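Local coordinates for protein BauA (Acinetobacter baumannii, PDB 6H7F) that probably takes up the ferric siderophore acinetobactin through the outer membrane as a TonB-dependent receptor, at residues Arg382-Phe387 against Pro404-Thr409; Ala320-Ile325 against Ser333-Gln338; Gly281-Lys286 against Thr313-Asn318. All blocks are in the same frame, centred on the assembly; numbering follows the deposited sequence.

Contact 1: residues Arg382-Phe387 against Pro404-Thr409; sequences RIIPGF and PKPEFT. With FV8 ((4~{S},5~{R})-2-[2,3-bis(oxidanyl)phenyl]-~{N}-[2-(1~{H}-imidazol-4-yl)ethyl]-5-methyl-~{N}-oxidanyl-4,5-dihydro-1,3-oxazole-4-carboxamide), chain E.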
loop_
_atom_site.group_PDB
_atom_site.type_symbol
_atom_site.label_atom_id
_atom_site.label_comp_id
_atom_site.label_asym_id
_atom_site.label_seq_id
_atom_site.Cartn_x
_atom_site.Cartn_y
_atom_site.Cartn_z
ATOM N N ARG A 382 -31.812 -27.372 4.720
ATOM C CA ARG A 382 -32.222 -26.003 5.041
ATOM C C ARG A 382 -31.963 -25.762 6.534
ATOM O O ARG A 382 -31.609 -24.678 6.946
ATOM C CB ARG A 382 -33.694 -25.783 4.664
ATOM C CG ARG A 382 -33.927 -25.497 3.182
ATOM C CD ARG A 382 -35.402 -25.511 2.755
ATOM N NE ARG A 382 -35.865 -26.821 2.277
ATOM C CZ ARG A 382 -35.908 -27.198 0.996
ATOM N NH1 ARG A 382 -35.872 -26.294 0.031
ATOM N NH2 ARG A 382 -35.984 -28.481 0.685
ATOM N N ILE A 383 -32.111 -26.822 7.325
ATOM C CA ILE A 383 -31.816 -26.802 8.742
ATOM C C ILE A 383 -30.889 -27.979 9.047
ATOM O O ILE A 383 -31.287 -29.123 8.889
ATOM C CB ILE A 383 -33.117 -26.887 9.561
ATOM C CG1 ILE A 383 -34.031 -25.687 9.297
ATOM C CG2 ILE A 383 -32.809 -27.055 11.036
ATOM C CD1 ILE A 383 -35.381 -25.783 9.990
ATOM N N ILE A 384 -29.656 -27.686 9.470
ATOM C CA ILE A 384 -28.717 -28.721 9.815
ATOM C C ILE A 384 -28.979 -29.160 11.253
ATOM O O ILE A 384 -28.938 -28.333 12.150
ATOM C CB ILE A 384 -27.273 -28.232 9.642
ATOM C CG1 ILE A 384 -27.018 -27.648 8.254
ATOM C CG2 ILE A 384 -26.289 -29.349 9.974
ATOM C CD1 ILE A 384 -25.653 -27.008 8.118
ATOM N N PRO A 385 -29.250 -30.461 11.518
ATOM C CA PRO A 385 -29.423 -30.950 12.885
ATOM C C PRO A 385 -28.190 -30.628 13.738
ATOM O O PRO A 385 -27.066 -30.915 13.333
ATOM C CB PRO A 385 -29.605 -32.473 12.727
ATOM C CG PRO A 385 -30.090 -32.647 11.290
ATOM C CD PRO A 385 -29.421 -31.527 10.517
ATOM N N GLY A 386 -28.416 -29.988 14.888
ATOM C CA GLY A 386 -27.329 -29.614 15.815
ATOM C C GLY A 386 -26.704 -28.266 15.472
ATOM O O GLY A 386 -25.876 -27.775 16.205
ATOM N N PHE A 387 -27.119 -27.662 14.351
ATOM C CA PHE A 387 -26.552 -26.401 13.892
ATOM C C PHE A 387 -27.644 -25.501 13.296
ATOM O O PHE A 387 -27.401 -24.807 12.324
ATOM C CB PHE A 387 -25.477 -26.649 12.829
ATOM C CG PHE A 387 -24.242 -27.370 13.304
ATOM C CD1 PHE A 387 -24.231 -28.751 13.429
ATOM C CD2 PHE A 387 -23.082 -26.676 13.603
ATOM C CE1 PHE A 387 -23.095 -29.420 13.858
ATOM C CE2 PHE A 387 -21.945 -27.349 14.020
ATOM C CZ PHE A 387 -21.952 -28.718 14.139
ATOM N N PRO A 404 -17.895 -24.783 15.519
ATOM C CA PRO A 404 -17.398 -25.982 14.848
ATOM C C PRO A 404 -18.008 -26.148 13.446
ATOM O O PRO A 404 -19.123 -25.636 13.171
ATOM C CB PRO A 404 -17.827 -27.140 15.768
ATOM C CG PRO A 404 -19.027 -26.596 16.539
ATOM C CD PRO A 404 -18.875 -25.083 16.575
ATOM N N LYS A 405 -17.250 -26.828 12.584
ATOM C CA LYS A 405 -17.635 -27.173 11.242
ATOM C C LYS A 405 -18.523 -28.410 11.292
ATOM O O LYS A 405 -18.076 -29.464 11.704
ATOM C CB LYS A 405 -16.377 -27.464 10.422
ATOM C CG LYS A 405 -16.609 -27.996 9.013
ATOM C CD LYS A 405 -15.347 -28.566 8.380
ATOM C CE LYS A 405 -15.422 -28.658 6.876
ATOM N NZ LYS A 405 -14.149 -28.242 6.247
ATOM N N PRO A 406 -19.799 -28.331 10.869
ATOM C CA PRO A 406 -20.636 -29.522 10.777
ATOM C C PRO A 406 -20.132 -30.512 9.713
ATOM O O PRO A 406 -19.712 -30.102 8.649
ATOM C CB PRO A 406 -22.022 -28.968 10.422
ATOM C CG PRO A 406 -21.751 -27.623 9.775
ATOM C CD PRO A 406 -20.473 -27.110 10.406
ATOM N N GLU A 407 -20.187 -31.807 10.032
ATOM C CA GLU A 407 -19.934 -32.865 9.079
ATOM C C GLU A 407 -20.873 -32.689 7.880
ATOM O O GLU A 407 -22.053 -32.318 8.036
ATOM C CB GLU A 407 -20.129 -34.233 9.741
ATOM C CG GLU A 407 -18.837 -34.860 10.243
ATOM C CD GLU A 407 -18.936 -36.347 10.549
ATOM O OE1 GLU A 407 -19.852 -37.012 9.994
ATOM O OE2 GLU A 407 -18.101 -36.839 11.341
ATOM N N PHE A 408 -20.345 -32.993 6.694
ATOM C CA PHE A 408 -21.092 -32.901 5.445
ATOM C C PHE A 408 -21.896 -34.183 5.212
ATOM O O PHE A 408 -21.352 -35.161 4.726
ATOM C CB PHE A 408 -20.127 -32.674 4.284
ATOM C CG PHE A 408 -20.791 -32.221 3.011
ATOM C CD1 PHE A 408 -21.463 -31.002 2.958
ATOM C CD2 PHE A 408 -20.749 -33.007 1.871
ATOM C CE1 PHE A 408 -22.066 -30.572 1.780
ATOM C CE2 PHE A 408 -21.367 -32.582 0.698
ATOM C CZ PHE A 408 -22.022 -31.367 0.655
ATOM N N THR A 409 -23.201 -34.150 5.521
ATOM C CA THR A 409 -24.062 -35.354 5.422
ATOM C C THR A 409 -25.430 -35.002 4.837
ATOM O O THR A 409 -26.456 -35.464 5.332
ATOM C CB THR A 409 -24.274 -35.993 6.803
ATOM O OG1 THR A 409 -24.943 -35.031 7.625
ATOM C CG2 THR A 409 -22.979 -36.426 7.460
HETATM C CAJ FV8 E . -28.523 -24.144 -6.167
HETATM N NAN FV8 E . -29.534 -24.915 -5.785
HETATM C CAI FV8 E . -29.962 -24.449 -4.568
HETATM N NAO FV8 E . -29.215 -23.361 -4.183
HETATM C CAT FV8 E . -28.349 -23.197 -5.191
HETATM C CAK FV8 E . -27.289 -22.118 -5.272
HETATM C CAL FV8 E . -26.166 -22.391 -4.258
HETATM N NAY FV8 E . -26.737 -22.375 -2.915
HETATM O OAE FV8 E . -27.818 -21.567 -2.678
HETATM C C FV8 E . -26.227 -23.074 -1.923
HETATM O O FV8 E . -25.214 -23.811 -2.084
HETATM C CA FV8 E . -26.984 -22.960 -0.727
HETATM N N FV8 E . -28.384 -23.432 -0.973
HETATM C CB FV8 E . -26.501 -23.866 0.388
HETATM C CG2 FV8 E . -26.277 -23.100 1.715
HETATM O OG1 FV8 E . -27.575 -24.778 0.643
HETATM C CAR FV8 E . -28.652 -24.448 -0.127
HETATM C CAV FV8 E . -29.791 -25.183 -0.116
HETATM C CAH FV8 E . -29.875 -26.295 0.730
HETATM C CAF FV8 E . -31.033 -27.090 0.764
HETATM C CAG FV8 E . -32.121 -26.798 -0.080
HETATM C CAS FV8 E . -32.027 -25.700 -0.939
HETATM O OAC FV8 E . -33.033 -25.331 -1.790
HETATM C CAU FV8 E . -30.860 -24.927 -0.950
HETATM O OAD FV8 E . -30.792 -23.863 -1.769
#
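The F387 ring lies across the pyrrolidine ring of P406, with CB of P406 almost above the centre of the aromatic face. This CH-pi contact puts P406 CB 3.6 Å from the F387 ring centroid, only 10° off the ring normal. One side of the same ring, at CE2, reaches further back along the 404-409 segment: F387 CE2 comes 3.4 Å from the carbonyl O of P404 and 3.9 Å from P404 CG, so the phenylalanine spans both prolines that flank K405. The first torsion of F387 (chi1 -66°) sets CG beside its own backbone N and turns the ring toward P406. At the ring edge, in its plane, sits the carbonyl O of P385. I384 adds a looser touch from the other end of the turn, its CD1 4.3 Å from P406 CG; this buried side chain also packs on L336 and Q338.

A type II beta turn from I384 to F387 brings these two side chains to the same proline. It is closed by F387 N to I384 O at 2.9 Å, with P385 and then G386 at the corner; G386 has the positive phi (87°) usual for the third residue of this turn. The 404-409 segment is fixed separately: P406 O accepts from N318 ND2, and E407 O from Q338 NE2. Before the turn, R382 bends at chi3 and turns one face of its guanidinium to the dihydroxyphenyl ring of FV8, whose CAG lies 3.8 Å above the guanidinium plane, offset toward its rim. The whole is an apolar contact between two loops that flank strand 391-394 of the TonB-dependent receptor barrel, bordering the siderophore site.

Contact 2: residues Ala320-Ile325 against Ser333-Gln338; sequences ASAGTI and SSTLGQ. With FV8 ((4~{S},5~{R})-2-[2,3-bis(oxidanyl)phenyl]-~{N}-[2-(1~{H}-imidazol-4-yl)ethyl]-5-methyl-~{N}-oxidanyl-4,5-dihydro-1,3-oxazole-4-carboxamide), chain E.
A320 meets L336 as a non-hydrogen-bonded antiparallel pair with its side chains splaying apart; A320 CA comes 3.2 Å from T335 O in a CA-H...O contact. At S321 the chain turns a corner, and its backbone N gives a bent bond (142°) to that same T335 O. The hydroxyls also meet: T335 OG1 donates to S321 OG at 2.7 Å, both oxygens sitting between their own backbone N and carbonyl carbon (chi1 41° for S321, 61° for T335). S321 OG in turn donates a hydrogen bond to water 1, which donates to L336 O, so one directed run of hydrogen bonds leads from T335 OG1 through S321 OG and the water to L336 O.

A322 also faces T335, and T335 N donates to A322 O at 3.0 Å. G323 follows opposite S334, whose OG lies 3.5 Å from G323 CA. T324 closes the ladder with S333 through two bonds, T324 N to S333 O at 2.8 Å and the straighter S333 N to T324 O at 2.8 Å; water 2 joins T324 OG1 to S333 O.

Near the corner the FV8 methyl CG2 approaches S321 CA and the G337 carbonyl carbon, each at 3.9 Å, while S321 O accepts from R256 NE. S321 and A322 against T335 form a classic beta bulge, set in an antiparallel hairpin beside the siderophore pocket.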
loop_
_atom_site.group_PDB
_atom_site.type_symbol
_atom_site.label_atom_id
_atom_site.label_comp_id
_atom_site.label_asym_id
_atom_site.label_seq_id
_atom_site.Cartn_x
_atom_site.Cartn_y
_atom_site.Cartn_z
ATOM N N ALA A 320 -22.632 -20.971 5.380
ATOM C CA ALA A 320 -23.798 -20.134 5.690
ATOM C C ALA A 320 -24.777 -20.162 4.513
ATOM O O ALA A 320 -24.338 -20.108 3.348
ATOM C CB ALA A 320 -23.347 -18.723 5.964
ATOM N N SER A 321 -26.084 -20.225 4.822
ATOM C CA SER A 321 -27.122 -19.888 3.842
ATOM C C SER A 321 -27.246 -18.371 3.751
ATOM O O SER A 321 -27.395 -17.859 2.666
ATOM C CB SER A 321 -28.481 -20.527 4.132
ATOM O OG SER A 321 -28.783 -20.485 5.506
ATOM N N ALA A 322 -27.178 -17.684 4.904
ATOM C CA ALA A 322 -27.188 -16.225 4.930
ATOM C C ALA A 322 -26.661 -15.698 6.273
ATOM O O ALA A 322 -26.959 -16.234 7.332
ATOM C CB ALA A 322 -28.580 -15.717 4.648
ATOM N N GLY A 323 -25.876 -14.620 6.198
ATOM C CA GLY A 323 -25.710 -13.701 7.306
ATOM C C GLY A 323 -26.788 -12.635 7.285
ATOM O O GLY A 323 -27.158 -12.173 6.227
ATOM N N THR A 324 -27.304 -12.271 8.462
ATOM C CA THR A 324 -28.227 -11.137 8.600
ATOM C C THR A 324 -27.649 -10.137 9.601
ATOM O O THR A 324 -27.286 -10.492 10.730
ATOM C CB THR A 324 -29.623 -11.605 9.035
ATOM O OG1 THR A 324 -30.081 -12.584 8.095
ATOM C CG2 THR A 324 -30.622 -10.470 9.135
ATOM N N ILE A 325 -27.547 -8.882 9.170
ATOM C CA ILE A 325 -27.105 -7.815 10.040
ATOM C C ILE A 325 -28.295 -7.358 10.888
ATOM O O ILE A 325 -29.217 -6.754 10.365
ATOM C CB ILE A 325 -26.506 -6.662 9.218
ATOM C CG1 ILE A 325 -25.268 -7.117 8.445
ATOM C CG2 ILE A 325 -26.208 -5.475 10.115
ATOM C CD1 ILE A 325 -24.762 -6.104 7.469
ATOM N N SER A 333 -26.027 -12.442 12.315
ATOM C CA SER A 333 -26.655 -13.725 12.645
ATOM C C SER A 333 -26.642 -14.618 11.400
ATOM O O SER A 333 -27.288 -14.277 10.407
ATOM C CB SER A 333 -28.067 -13.496 13.138
ATOM O OG SER A 333 -28.669 -14.718 13.513
ATOM N N SER A 334 -25.873 -15.714 11.439
ATOM C CA SER A 334 -25.619 -16.525 10.250
ATOM C C SER A 334 -26.206 -17.926 10.425
ATOM O O SER A 334 -25.742 -18.690 11.263
ATOM C CB SER A 334 -24.152 -16.587 9.916
ATOM O OG SER A 334 -23.645 -15.282 9.633
ATOM N N THR A 335 -27.179 -18.255 9.564
ATOM C CA THR A 335 -27.774 -19.580 9.473
ATOM C C THR A 335 -26.918 -20.440 8.539
ATOM O O THR A 335 -26.324 -19.934 7.579
ATOM C CB THR A 335 -29.217 -19.519 8.951
ATOM O OG1 THR A 335 -29.161 -18.938 7.653
ATOM C CG2 THR A 335 -30.147 -18.687 9.799
ATOM N N LEU A 336 -26.866 -21.736 8.844
ATOM C CA LEU A 336 -26.001 -22.670 8.169
ATOM C C LEU A 336 -26.855 -23.593 7.297
ATOM O O LEU A 336 -28.026 -23.868 7.611
ATOM C CB LEU A 336 -25.202 -23.453 9.212
ATOM C CG LEU A 336 -24.420 -22.601 10.220
ATOM C CD1 LEU A 336 -23.660 -23.473 11.199
ATOM C CD2 LEU A 336 -23.458 -21.650 9.522
ATOM N N GLY A 337 -26.258 -24.045 6.191
ATOM C CA GLY A 337 -26.890 -24.945 5.262
ATOM C C GLY A 337 -25.861 -25.801 4.557
ATOM O O GLY A 337 -24.685 -25.482 4.578
ATOM N N GLN A 338 -26.319 -26.904 3.957
ATOM C CA GLN A 338 -25.494 -27.753 3.113
ATOM C C GLN A 338 -26.283 -28.103 1.858
ATOM O O GLN A 338 -27.516 -28.292 1.906
ATOM C CB GLN A 338 -25.072 -29.029 3.847
ATOM C CG GLN A 338 -24.318 -28.760 5.141
ATOM C CD GLN A 338 -23.849 -30.020 5.835
ATOM O OE1 GLN A 338 -24.339 -31.124 5.573
ATOM N NE2 GLN A 338 -22.899 -29.854 6.745
HETATM C CAJ FV8 E . -28.523 -24.144 -6.167
HETATM N NAN FV8 E . -29.534 -24.915 -5.785
HETATM C CAI FV8 E . -29.962 -24.449 -4.568
HETATM N NAO FV8 E . -29.215 -23.361 -4.183
HETATM C CAT FV8 E . -28.349 -23.197 -5.191
HETATM C CAK FV8 E . -27.289 -22.118 -5.272
HETATM C CAL FV8 E . -26.166 -22.391 -4.258
HETATM N NAY FV8 E . -26.737 -22.375 -2.915
HETATM O OAE FV8 E . -27.818 -21.567 -2.678
HETATM C C FV8 E . -26.227 -23.074 -1.923
HETATM O O FV8 E . -25.214 -23.811 -2.084
HETATM C CA FV8 E . -26.984 -22.960 -0.727
HETATM N N FV8 E . -28.384 -23.432 -0.973
HETATM C CB FV8 E . -26.501 -23.866 0.388
HETATM C CG2 FV8 E . -26.277 -23.100 1.715
HETATM O OG1 FV8 E . -27.575 -24.778 0.643
HETATM C CAR FV8 E . -28.652 -24.448 -0.127
HETATM C CAV FV8 E . -29.791 -25.183 -0.116
HETATM C CAH FV8 E . -29.875 -26.295 0.730
HETATM C CAF FV8 E . -31.033 -27.090 0.764
HETATM C CAG FV8 E . -32.121 -26.798 -0.080
HETATM C CAS FV8 E . -32.027 -25.700 -0.939
HETATM O OAC FV8 E . -33.033 -25.331 -1.790
HETATM C CAU FV8 E . -30.860 -24.927 -0.950
HETATM O OAD FV8 E . -30.792 -23.863 -1.769
HETATM O O HOH W 1 -30.216 -22.943 5.784
HETATM O O HOH W 2 -29.570 -15.144 8.574
#

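Contact 3: residues Gly281-Lys286 against Thr313-Asn318; sequences GSVETK and TEYKYN. With FV8 ((4~{S},5~{R})-2-[2,3-bis(oxidanyl)phenyl]-~{N}-[2-(1~{H}-imidazol-4-yl)ethyl]-5-methyl-~{N}-oxidanyl-4,5-dihydro-1,3-oxazole-4-carboxamide), chain E; EDO (1,2-ethanediol), chain T.
Two neighbouring strands of the barrel wall, parts of the hairpin 282-297 and 302-318, run antiparallel here and are laced by six backbone hydrogen bonds. S282, E284 and K286 form the hydrogen-bonded pairs with N318, K316 and E314; S282 N, for one, donates to N318 O at 2.8 Å. V283 and T285 alternate with them, paired with Y317 and Y315, and their side chains share a face with the two tyrosines. There V283 CG2 meets Y315 CE1 at 3.5 Å, while V283 CB lies 4.0 Å from Y317 CD2.

Such alternation is the rule in a TonB-dependent receptor barrel, and this face carries the ligand. The Y315 hydroxyl OH donates to the FV8 carbonyl O at 2.7 Å, and that oxygen lies in the plane of the ring, at its edge. Y317 instead turns a face to the FV8 carbonyl carbon C, while the methyl CG2 of FV8 lies beyond the ring's rim, 3.5 Å from Y317 CE1; its OH is bonded to A320 O. CG lies anti to the backbone N in both tyrosines (chi1 176° for Y315, 179° for Y317), which extends the rings toward FV8. F341 lies nearly parallel to Y315, and Y128 steeply inclined to it. On the opposite face S282 OG is hydrogen-bonded to O1 of an ethanediol, probably from the crystallisation liquor, E284 OE2 to H250 ND1, and the N318 amide to Q338 and P406.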
loop_
_atom_site.group_PDB
_atom_site.type_symbol
_atom_site.label_atom_id
_atom_site.label_comp_id
_atom_site.label_asym_id
_atom_site.label_seq_id
_atom_site.Cartn_x
_atom_site.Cartn_y
_atom_site.Cartn_z
ATOM N N GLY A 281 -16.226 -22.628 6.085
ATOM C CA GLY A 281 -17.147 -22.862 4.966
ATOM C C GLY A 281 -16.390 -23.135 3.682
ATOM O O GLY A 281 -15.293 -22.605 3.464
ATOM N N SER A 282 -16.954 -23.982 2.820
ATOM C CA SER A 282 -16.290 -24.278 1.553
ATOM C C SER A 282 -17.304 -24.641 0.468
ATOM O O SER A 282 -18.414 -25.082 0.742
ATOM C CB SER A 282 -15.254 -25.360 1.719
ATOM O OG SER A 282 -15.871 -26.590 2.020
ATOM N N VAL A 283 -16.884 -24.416 -0.771
ATOM C CA VAL A 283 -17.578 -24.846 -1.937
ATOM C C VAL A 283 -16.590 -25.557 -2.863
ATOM O O VAL A 283 -15.413 -25.214 -2.926
ATOM C CB VAL A 283 -18.235 -23.653 -2.641
ATOM C CG1 VAL A 283 -17.199 -22.716 -3.229
ATOM C CG2 VAL A 283 -19.214 -24.106 -3.697
ATOM N N GLU A 284 -17.089 -26.562 -3.568
ATOM C CA GLU A 284 -16.324 -27.296 -4.568
ATOM C C GLU A 284 -17.248 -27.696 -5.727
ATOM O O GLU A 284 -18.359 -28.187 -5.512
ATOM C CB GLU A 284 -15.710 -28.537 -3.939
ATOM C CG GLU A 284 -14.717 -29.234 -4.835
ATOM C CD GLU A 284 -14.199 -30.526 -4.240
ATOM O OE1 GLU A 284 -14.955 -31.536 -4.300
ATOM O OE2 GLU A 284 -13.065 -30.506 -3.667
ATOM N N THR A 285 -16.770 -27.463 -6.951
ATOM C CA THR A 285 -17.432 -27.898 -8.163
ATOM C C THR A 285 -16.427 -28.672 -9.021
ATOM O O THR A 285 -15.346 -28.164 -9.328
ATOM C CB THR A 285 -18.039 -26.713 -8.926
ATOM O OG1 THR A 285 -18.825 -25.944 -8.018
ATOM C CG2 THR A 285 -18.911 -27.141 -10.084
ATOM N N LYS A 286 -16.787 -29.912 -9.370
ATOM C CA LYS A 286 -16.073 -30.695 -10.396
ATOM C C LYS A 286 -16.913 -30.705 -11.676
ATOM O O LYS A 286 -18.093 -31.061 -11.652
ATOM C CB LYS A 286 -15.835 -32.130 -9.919
ATOM C CG LYS A 286 -14.839 -32.289 -8.781
ATOM C CD LYS A 286 -14.916 -33.640 -8.098
ATOM C CE LYS A 286 -13.978 -33.752 -6.915
ATOM N NZ LYS A 286 -13.707 -35.167 -6.566
ATOM N N THR A 313 -21.612 -32.130 -13.662
ATOM C CA THR A 313 -21.305 -31.210 -12.620
ATOM C C THR A 313 -21.564 -31.905 -11.287
ATOM O O THR A 313 -22.644 -32.481 -11.098
ATOM C CB THR A 313 -22.152 -29.941 -12.763
ATOM O OG1 THR A 313 -21.729 -29.261 -13.943
ATOM C CG2 THR A 313 -22.043 -29.014 -11.574
ATOM N N GLU A 314 -20.575 -31.852 -10.388
ATOM C CA GLU A 314 -20.763 -32.150 -8.961
ATOM C C GLU A 314 -20.464 -30.890 -8.141
ATOM O O GLU A 314 -19.333 -30.413 -8.126
ATOM C CB GLU A 314 -19.867 -33.307 -8.520
ATOM C CG GLU A 314 -20.043 -34.572 -9.351
ATOM C CD GLU A 314 -19.008 -35.668 -9.101
ATOM O OE1 GLU A 314 -18.211 -35.542 -8.152
ATOM O OE2 GLU A 314 -18.995 -36.635 -9.863
ATOM N N TYR A 315 -21.507 -30.351 -7.507
ATOM C CA TYR A 315 -21.442 -29.183 -6.623
ATOM C C TYR A 315 -21.628 -29.629 -5.175
ATOM O O TYR A 315 -22.541 -30.423 -4.868
ATOM C CB TYR A 315 -22.549 -28.185 -6.960
ATOM C CG TYR A 315 -22.650 -26.971 -6.064
ATOM C CD1 TYR A 315 -21.980 -25.800 -6.362
ATOM C CD2 TYR A 315 -23.465 -26.973 -4.944
ATOM C CE1 TYR A 315 -22.094 -24.671 -5.566
ATOM C CE2 TYR A 315 -23.613 -25.852 -4.154
ATOM C CZ TYR A 315 -22.920 -24.693 -4.463
ATOM O OH TYR A 315 -23.048 -23.587 -3.675
ATOM N N LYS A 316 -20.774 -29.094 -4.299
ATOM C CA LYS A 316 -20.886 -29.304 -2.844
ATOM C C LYS A 316 -20.601 -27.991 -2.114
ATOM O O LYS A 316 -19.610 -27.308 -2.411
ATOM C CB LYS A 316 -19.911 -30.387 -2.386
ATOM C CG LYS A 316 -20.220 -31.795 -2.880
ATOM C CD LYS A 316 -19.040 -32.755 -2.703
ATOM C CE LYS A 316 -19.430 -34.215 -2.655
ATOM N NZ LYS A 316 -20.309 -34.583 -3.787
ATOM N N TYR A 317 -21.468 -27.658 -1.156
ATOM C CA TYR A 317 -21.349 -26.436 -0.367
ATOM C C TYR A 317 -21.673 -26.748 1.090
ATOM O O TYR A 317 -22.717 -27.332 1.399
ATOM C CB TYR A 317 -22.275 -25.340 -0.904
ATOM C CG TYR A 317 -22.236 -24.033 -0.142
ATOM C CD1 TYR A 317 -22.831 -23.894 1.099
ATOM C CD2 TYR A 317 -21.658 -22.911 -0.695
ATOM C CE1 TYR A 317 -22.817 -22.685 1.786
ATOM C CE2 TYR A 317 -21.635 -21.695 -0.029
ATOM C CZ TYR A 317 -22.216 -21.573 1.220
ATOM O OH TYR A 317 -22.188 -20.354 1.863
ATOM N N ASN A 318 -20.754 -26.353 1.973
ATOM C CA ASN A 318 -20.936 -26.440 3.420
ATOM C C ASN A 318 -20.590 -25.072 4.027
ATOM O O ASN A 318 -19.437 -24.657 3.986
ATOM C CB ASN A 318 -20.083 -27.580 3.989
ATOM C CG ASN A 318 -20.411 -27.943 5.428
ATOM O OD1 ASN A 318 -21.399 -27.471 6.004
ATOM N ND2 ASN A 318 -19.603 -28.821 6.006
HETATM C CAJ FV8 E . -28.523 -24.144 -6.167
HETATM N NAN FV8 E . -29.534 -24.915 -5.785
HETATM C CAI FV8 E . -29.962 -24.449 -4.568
HETATM N NAO FV8 E . -29.215 -23.361 -4.183
HETATM C CAT FV8 E . -28.349 -23.197 -5.191
HETATM C CAK FV8 E . -27.289 -22.118 -5.272
HETATM C CAL FV8 E . -26.166 -22.391 -4.258
HETATM N NAY FV8 E . -26.737 -22.375 -2.915
HETATM O OAE FV8 E . -27.818 -21.567 -2.678
HETATM C C FV8 E . -26.227 -23.074 -1.923
HETATM O O FV8 E . -25.214 -23.811 -2.084
HETATM C CA FV8 E . -26.984 -22.960 -0.727
HETATM N N FV8 E . -28.384 -23.432 -0.973
HETATM C CB FV8 E . -26.501 -23.866 0.388
HETATM C CG2 FV8 E . -26.277 -23.100 1.715
HETATM O OG1 FV8 E . -27.575 -24.778 0.643
HETATM C CAR FV8 E . -28.652 -24.448 -0.127
HETATM C CAV FV8 E . -29.791 -25.183 -0.116
HETATM C CAH FV8 E . -29.875 -26.295 0.730
HETATM C CAF FV8 E . -31.033 -27.090 0.764
HETATM C CAG FV8 E . -32.121 -26.798 -0.080
HETATM C CAS FV8 E . -32.027 -25.700 -0.939
HETATM O OAC FV8 E . -33.033 -25.331 -1.790
HETATM C CAU FV8 E . -30.860 -24.927 -0.950
HETATM O OAD FV8 E . -30.792 -23.863 -1.769
HETATM C C1 EDO T . -17.361 -28.881 -0.166
HETATM O O1 EDO T . -16.074 -28.263 -0.051
HETATM C C2 EDO T . -17.985 -29.074 1.207
HETATM O O2 EDO T . -17.589 -30.336 1.753
HETATM O O HOH W 3 -17.629 -31.496 -5.918
#

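Along the chain contact 3 closes first, then contact 2, then contact 1, with centres about 17 Å apart for contacts 2 and 3, about 12 Å for contacts 1 and 2, and about 15 Å for contacts 1 and 3. Strand 320-325 follows strand 302-318 after a single residue, but the chain turns a corner at S321; both strands pair with strand 331-358. Contact 1 comes from the loops flanking strand 391-394, and its F408 packs on strand 302-318. All three touch FV8, consistent with barrel wall, bulged hairpin and loops jointly shaping one siderophore pocket on the same side of the chain's centre.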